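Local coordinates for protein glutamate receptor IIB,Glutamate receptor IIB (Drosophila melanogaster, PDB 4WXJ) that probably acts as a subunit of a glutamate-gated ion channel at the fly neuromuscular junction, here as the isolated ligand-binding domain with glutamate bound, at residues I81-Q84 and L85-N89; K189-K192 and G193-A196; E252-K255 and L256-W260. All blocks are in the same frame, centred on the assembly; numbering follows the deposited sequence.

Contact 1 of 3, residues I81-Q84 and L85-N89; sequences IIRQ and LIDNN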
# COMPACT_ATOMS: atom_id res chain seq x y z
N ILE A 81 -5.64 1.46 -9.87
CA ILE A 81 -6.23 2.75 -9.51
C ILE A 81 -5.67 3.88 -10.37
O ILE A 81 -6.41 4.77 -10.78
CB ILE A 81 -6.00 3.08 -8.02
CG1 ILE A 81 -6.64 2.00 -7.14
CG2 ILE A 81 -6.57 4.46 -7.69
CD1 ILE A 81 -6.32 2.13 -5.66
N ILE A 82 -4.37 3.83 -10.62
CA ILE A 82 -3.71 4.87 -11.40
C ILE A 82 -4.31 4.97 -12.80
O ILE A 82 -4.50 6.07 -13.33
CB ILE A 82 -2.19 4.62 -11.51
CG1 ILE A 82 -1.55 4.54 -10.12
CG2 ILE A 82 -1.52 5.70 -12.34
CD1 ILE A 82 -1.67 5.81 -9.30
N ARG A 83 -4.62 3.82 -13.40
CA ARG A 83 -5.19 3.80 -14.75
C ARG A 83 -6.55 4.49 -14.79
O ARG A 83 -6.83 5.26 -15.71
CB ARG A 83 -5.32 2.35 -15.25
CG ARG A 83 -5.94 2.22 -16.64
CD ARG A 83 -5.13 2.97 -17.69
NE ARG A 83 -5.70 2.84 -19.03
CZ ARG A 83 -5.48 1.81 -19.85
NH1 ARG A 83 -4.71 0.80 -19.48
NH2 ARG A 83 -6.05 1.79 -21.05
N GLN A 84 -7.40 4.22 -13.80
CA GLN A 84 -8.73 4.81 -13.75
C GLN A 84 -8.68 6.33 -13.64
O GLN A 84 -9.57 7.02 -14.13
CB GLN A 84 -9.52 4.24 -12.57
CG GLN A 84 -9.75 2.75 -12.64
CD GLN A 84 -10.46 2.33 -13.91
OE1 GLN A 84 -11.52 2.84 -14.24
NE2 GLN A 84 -9.85 1.40 -14.65
N LEU A 85 -7.62 6.84 -13.01
CA LEU A 85 -7.45 8.28 -12.88
C LEU A 85 -6.95 8.90 -14.18
O LEU A 85 -7.39 9.98 -14.57
CB LEU A 85 -6.47 8.58 -11.74
CG LEU A 85 -7.06 8.41 -10.33
CD1 LEU A 85 -5.96 8.21 -9.31
CD2 LEU A 85 -7.90 9.62 -9.97
N ILE A 86 -6.03 8.21 -14.85
CA ILE A 86 -5.51 8.67 -16.13
C ILE A 86 -6.63 8.76 -17.17
O ILE A 86 -6.69 9.71 -17.95
CB ILE A 86 -4.39 7.74 -16.65
CG1 ILE A 86 -3.17 7.83 -15.73
CG2 ILE A 86 -3.98 8.12 -18.08
CD1 ILE A 86 -2.13 6.75 -15.97
N ASP A 87 -7.50 7.76 -17.17
CA ASP A 87 -8.63 7.72 -18.10
C ASP A 87 -9.83 8.52 -17.59
O ASP A 87 -10.90 8.49 -18.18
CB ASP A 87 -9.05 6.27 -18.37
CG ASP A 87 -7.93 5.45 -18.99
OD1 ASP A 87 -6.95 6.04 -19.48
OD2 ASP A 87 -8.04 4.20 -18.99
N ASN A 88 -9.64 9.22 -16.47
CA ASN A 88 -10.67 10.07 -15.88
C ASN A 88 -11.98 9.33 -15.58
O ASN A 88 -13.04 9.95 -15.45
CB ASN A 88 -10.96 11.26 -16.80
CG ASN A 88 -9.79 12.23 -16.88
OD1 ASN A 88 -8.97 12.15 -17.79
ND2 ASN A 88 -9.72 13.15 -15.92
N ASN A 89 -11.91 8.01 -15.45
CA ASN A 89 -13.06 7.22 -15.01
C ASN A 89 -13.31 7.41 -13.52
O ASN A 89 -14.37 7.07 -13.01
CB ASN A 89 -12.85 5.74 -15.32
CG ASN A 89 -12.88 5.44 -16.81
OD1 ASN A 89 -13.34 6.25 -17.61
ND2 ASN A 89 -12.40 4.26 -17.18

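Contact 2 of 3, residues K189-K192 and G193-A196; sequences KLSK and GTYA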
# COMPACT_ATOMS: atom_id res chain seq x y z
N LYS A 189 3.67 -17.57 5.96
CA LYS A 189 3.09 -18.53 6.89
C LYS A 189 3.26 -19.97 6.38
O LYS A 189 3.69 -20.85 7.12
CB LYS A 189 1.60 -18.22 7.11
CG LYS A 189 1.37 -16.96 7.93
CD LYS A 189 0.04 -16.28 7.62
CE LYS A 189 -1.14 -17.04 8.20
NZ LYS A 189 -2.42 -16.31 7.97
N LEU A 190 2.92 -20.18 5.11
CA LEU A 190 3.00 -21.51 4.51
C LEU A 190 4.44 -22.02 4.38
O LEU A 190 4.68 -23.23 4.36
CB LEU A 190 2.34 -21.51 3.13
CG LEU A 190 0.82 -21.30 3.10
CD1 LEU A 190 0.36 -21.00 1.69
CD2 LEU A 190 0.10 -22.52 3.65
N SER A 191 5.39 -21.09 4.30
CA SER A 191 6.78 -21.44 4.01
C SER A 191 7.57 -21.83 5.25
O SER A 191 8.68 -22.35 5.14
CB SER A 191 7.46 -20.26 3.31
OG SER A 191 6.93 -20.07 2.01
N LYS A 192 7.00 -21.59 6.43
CA LYS A 192 7.59 -22.05 7.69
C LYS A 192 8.99 -21.48 7.95
O LYS A 192 9.71 -21.97 8.82
CB LYS A 192 7.64 -23.58 7.72
CG LYS A 192 6.60 -24.22 8.61
CD LYS A 192 5.19 -23.94 8.13
CE LYS A 192 4.19 -24.87 8.79
NZ LYS A 192 2.78 -24.47 8.52
N GLY A 193 9.37 -20.44 7.21
CA GLY A 193 10.62 -19.74 7.44
C GLY A 193 11.61 -19.79 6.28
O GLY A 193 12.76 -19.38 6.43
N THR A 194 11.16 -20.29 5.13
CA THR A 194 11.99 -20.32 3.94
C THR A 194 11.66 -19.16 3.00
O THR A 194 12.23 -19.04 1.91
CB THR A 194 11.83 -21.64 3.17
OG1 THR A 194 10.48 -21.79 2.72
CG2 THR A 194 12.20 -22.82 4.06
N TYR A 195 10.75 -18.29 3.43
CA TYR A 195 10.37 -17.12 2.65
C TYR A 195 10.06 -15.93 3.55
O TYR A 195 9.26 -16.04 4.48
CB TYR A 195 9.17 -17.43 1.76
CG TYR A 195 8.75 -16.27 0.87
CD1 TYR A 195 9.42 -16.01 -0.32
CD2 TYR A 195 7.70 -15.44 1.23
CE1 TYR A 195 9.04 -14.95 -1.13
CE2 TYR A 195 7.31 -14.38 0.42
CZ TYR A 195 7.99 -14.14 -0.75
OH TYR A 195 7.61 -13.09 -1.55
N ALA A 196 10.70 -14.80 3.27
CA ALA A 196 10.46 -13.56 3.98
C ALA A 196 9.84 -12.54 3.03
O ALA A 196 10.14 -12.53 1.84
CB ALA A 196 11.75 -13.02 4.57

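Contact 3 of 3, residues E252-K255 and L256-W260; sequences ELFK and LRNKW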
# COMPACT_ATOMS: atom_id res chain seq x y z
N GLU A 252 -7.32 13.71 14.48
CA GLU A 252 -8.28 12.71 14.01
C GLU A 252 -7.62 11.58 13.21
O GLU A 252 -8.08 10.43 13.26
CB GLU A 252 -9.36 13.38 13.16
CG GLU A 252 -10.26 14.33 13.95
CD GLU A 252 -11.08 13.61 15.00
OE1 GLU A 252 -11.38 12.41 14.81
OE2 GLU A 252 -11.41 14.23 16.03
N LEU A 253 -6.56 11.88 12.47
CA LEU A 253 -5.86 10.85 11.71
C LEU A 253 -5.10 9.92 12.66
O LEU A 253 -4.93 8.73 12.38
CB LEU A 253 -4.91 11.47 10.69
CG LEU A 253 -5.54 12.35 9.61
CD1 LEU A 253 -4.50 12.73 8.57
CD2 LEU A 253 -6.74 11.67 8.94
N PHE A 254 -4.65 10.47 13.78
CA PHE A 254 -4.02 9.68 14.83
C PHE A 254 -5.02 8.66 15.39
O PHE A 254 -4.71 7.47 15.52
CB PHE A 254 -3.51 10.59 15.95
CG PHE A 254 -2.89 9.84 17.11
CD1 PHE A 254 -1.64 9.27 17.00
CD2 PHE A 254 -3.57 9.73 18.31
CE1 PHE A 254 -1.07 8.60 18.06
CE2 PHE A 254 -3.01 9.06 19.38
CZ PHE A 254 -1.76 8.49 19.25
N LYS A 255 -6.22 9.13 15.72
CA LYS A 255 -7.28 8.26 16.20
C LYS A 255 -7.66 7.22 15.15
O LYS A 255 -7.82 6.04 15.45
CB LYS A 255 -8.52 9.08 16.58
CG LYS A 255 -8.39 9.86 17.89
CD LYS A 255 -9.50 10.90 18.03
CE LYS A 255 -10.88 10.28 18.13
NZ LYS A 255 -11.90 11.06 17.37
N LEU A 256 -7.81 7.68 13.91
CA LEU A 256 -8.22 6.81 12.81
C LEU A 256 -7.21 5.71 12.56
O LEU A 256 -7.57 4.57 12.26
CB LEU A 256 -8.42 7.63 11.53
CG LEU A 256 -8.92 6.85 10.31
CD1 LEU A 256 -10.29 6.25 10.57
CD2 LEU A 256 -8.96 7.75 9.09
N ARG A 257 -5.92 6.04 12.68
CA ARG A 257 -4.87 5.05 12.50
C ARG A 257 -4.93 4.00 13.60
O ARG A 257 -4.82 2.81 13.34
CB ARG A 257 -3.49 5.72 12.49
CG ARG A 257 -2.34 4.76 12.23
CD ARG A 257 -1.09 5.48 11.76
NE ARG A 257 -0.01 4.55 11.43
CZ ARG A 257 1.12 4.89 10.83
NH1 ARG A 257 1.34 6.15 10.47
NH2 ARG A 257 2.04 3.97 10.57
N ASN A 258 -5.12 4.45 14.84
CA ASN A 258 -5.22 3.54 15.97
C ASN A 258 -6.42 2.61 15.84
O ASN A 258 -6.32 1.42 16.13
CB ASN A 258 -5.30 4.32 17.28
CG ASN A 258 -4.01 5.06 17.61
OD1 ASN A 258 -2.92 4.61 17.26
ND2 ASN A 258 -4.14 6.20 18.28
N LYS A 259 -7.54 3.16 15.39
CA LYS A 259 -8.77 2.38 15.24
C LYS A 259 -8.58 1.13 14.38
O LYS A 259 -9.10 0.06 14.70
CB LYS A 259 -9.88 3.25 14.63
CG LYS A 259 -11.15 2.48 14.28
CD LYS A 259 -12.20 3.38 13.65
CE LYS A 259 -13.41 2.57 13.21
NZ LYS A 259 -14.45 3.42 12.56
N TRP A 260 -7.82 1.26 13.30
CA TRP A 260 -7.69 0.18 12.32
C TRP A 260 -6.39 -0.61 12.42
O TRP A 260 -6.27 -1.68 11.83
CB TRP A 260 -7.83 0.76 10.90
CG TRP A 260 -9.20 1.28 10.62
CD1 TRP A 260 -9.60 2.58 10.59
CD2 TRP A 260 -10.37 0.50 10.34
NE1 TRP A 260 -10.94 2.66 10.30
CE2 TRP A 260 -11.44 1.40 10.15
CE3 TRP A 260 -10.62 -0.88 10.23
CZ2 TRP A 260 -12.73 0.97 9.85
CZ3 TRP A 260 -11.90 -1.30 9.94
CH2 TRP A 260 -12.94 -0.38 9.75

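Contact 1 of 3, residues I81-Q84 and L85-N89
R83 and D87, one helical turn apart, form a salt bridge where helix 80-86 ends in a Schellman motif. R83 NE gives its hydrogen to D87 OD2 at 2.7 Å, meeting the syn side of that oxygen 24° out of the carboxylate plane. The guanidinium and carboxylate stand almost perpendicular, 89° apart, which rules out a two-pronged pairing and leaves NE as the nitrogen that bonds. R83 CG is anti to the backbone N, and a bend at chi2 (59°) turns NE toward the D87 carboxylate; NH1 is anchored separately on W78 O. With an alanine here, the D87 carboxylate would probably lose its charged mate and be freer to turn at the helix end.

The backbone reinforces the same pair, D87 N bonding to R83 O at 3.0 Å. At D87 the chain leaves helical geometry, and N88 takes the positive phi of the motif. N89 N then reaches back five residues to Q84 O at 2.9 Å, a weak bond, and N88 N makes another weak bond, to L85 O. Side chains repeat the link: N89 ND2 points fairly straight at Q84 OE1, but at 3.4 Å that bond is weak too.

On the buried side the contact is apolar. L85 lies alongside I81, both pointing the same way, and also touches P231; I82 and I86 meet through methyl groups. This side of the helix faces the interior of the first lobe of the clamshell, where I82 also packs on V106 and comes close to R103, a residue that binds the glutamate. I86 CG1 sits 3.3 Å from I82 O, the carbonyl that accepts I86 N at 3.0 Å, while I82 CG2 meets I86 CD1 at 3.8 Å.

Contact 2 of 3, residues K189-K192 and G193-A196
G193 lies two residues beyond S191, at a positive phi of 118° that would jam a CB against the carbonyl oxygen of K192; only a residue without a side chain fits comfortably. T194 comes next and closes the bend with two hydrogen bonds to one acceptor. Its backbone N reaches S191 O at 3.2 Å from well above the carbonyl plane, and its OG1 reaches the same oxygen at 3.1 Å with a smaller tilt, from the same face. The hydroxyl gets there because OG1 stands between the backbone N and the carbonyl carbon (chi1 62°). This is a type I' beta turn from S191 to T194, carrying the chain from helix 181-191 into strand 195-200 and finishing a beta-alpha-beta crossover from the parallel neighbour, strand 141-143.

Y195 opens the strand. Its CB rests 3.5 Å from S191 OG, whose hydroxyl is hydrogen-bonded to R187 O one turn back in the helix. With CG anti to the backbone N (chi1 -178°), the Y195 ring swings away from the turn to make a cation-pi contact with R187, while its OH is hydrogen-bonded to A176 O.

Contact 3 of 3, residues E252-K255 and L256-W260
F254 turns one ring face to the amide of N258, a turn further along the helix. N258 ND2 stands 3.3 Å above the ring plane, shifted toward the rim on the CE2 side, and the amide is nearly upright on the ring at 83°. F254 sends CG anti to its nitrogen (chi1 178°), whereas N258 holds CG anti to its carbonyl carbon (chi1 -68°); the two choices bring the groups together over the outer surface. ND2 is also 3.1 Å from F254 O, but at an angle too poor for a hydrogen bond; that oxygen takes N258 N instead, also at 3.1 Å.

Helix 252-261 is amphipathic, laying L253 and L256 against helix 42-54 of the first lobe while F254 and K255 face outward. L256 N bonds to E252 O at 2.8 Å and K259 N to K255 O at 2.9 Å. K255 curls at its outer bonds so that NZ meets E252 OE1 at 2.9 Å in a salt bridge. K259 does the reverse, running extended with CE 3.4 Å above the W260 ring plane, near the ring's rim, and its NZ forms a salt bridge to D45 OD2, which also accepts W260 NE1.

The bound glutamate sits in the cleft between the two lobes, and none of the three contacts forms its pocket directly. Contact 1 comes nearest: the I82 side chain is about 8 Å from the ligand and about 4 Å from that of R103. Contact 2 lies in the second lobe on the other side of the chain's centre, about 36 Å from contact 1 between centres. The Y195 side chain is about 11 Å from the bound glutamate, and the strand it starts runs to E200 of the pocket. Contact 3, in the first lobe, is about 28 Å from contact 1 and 31 Å from contact 2 between centres, its R257 side chain about 12 Å from the ligand.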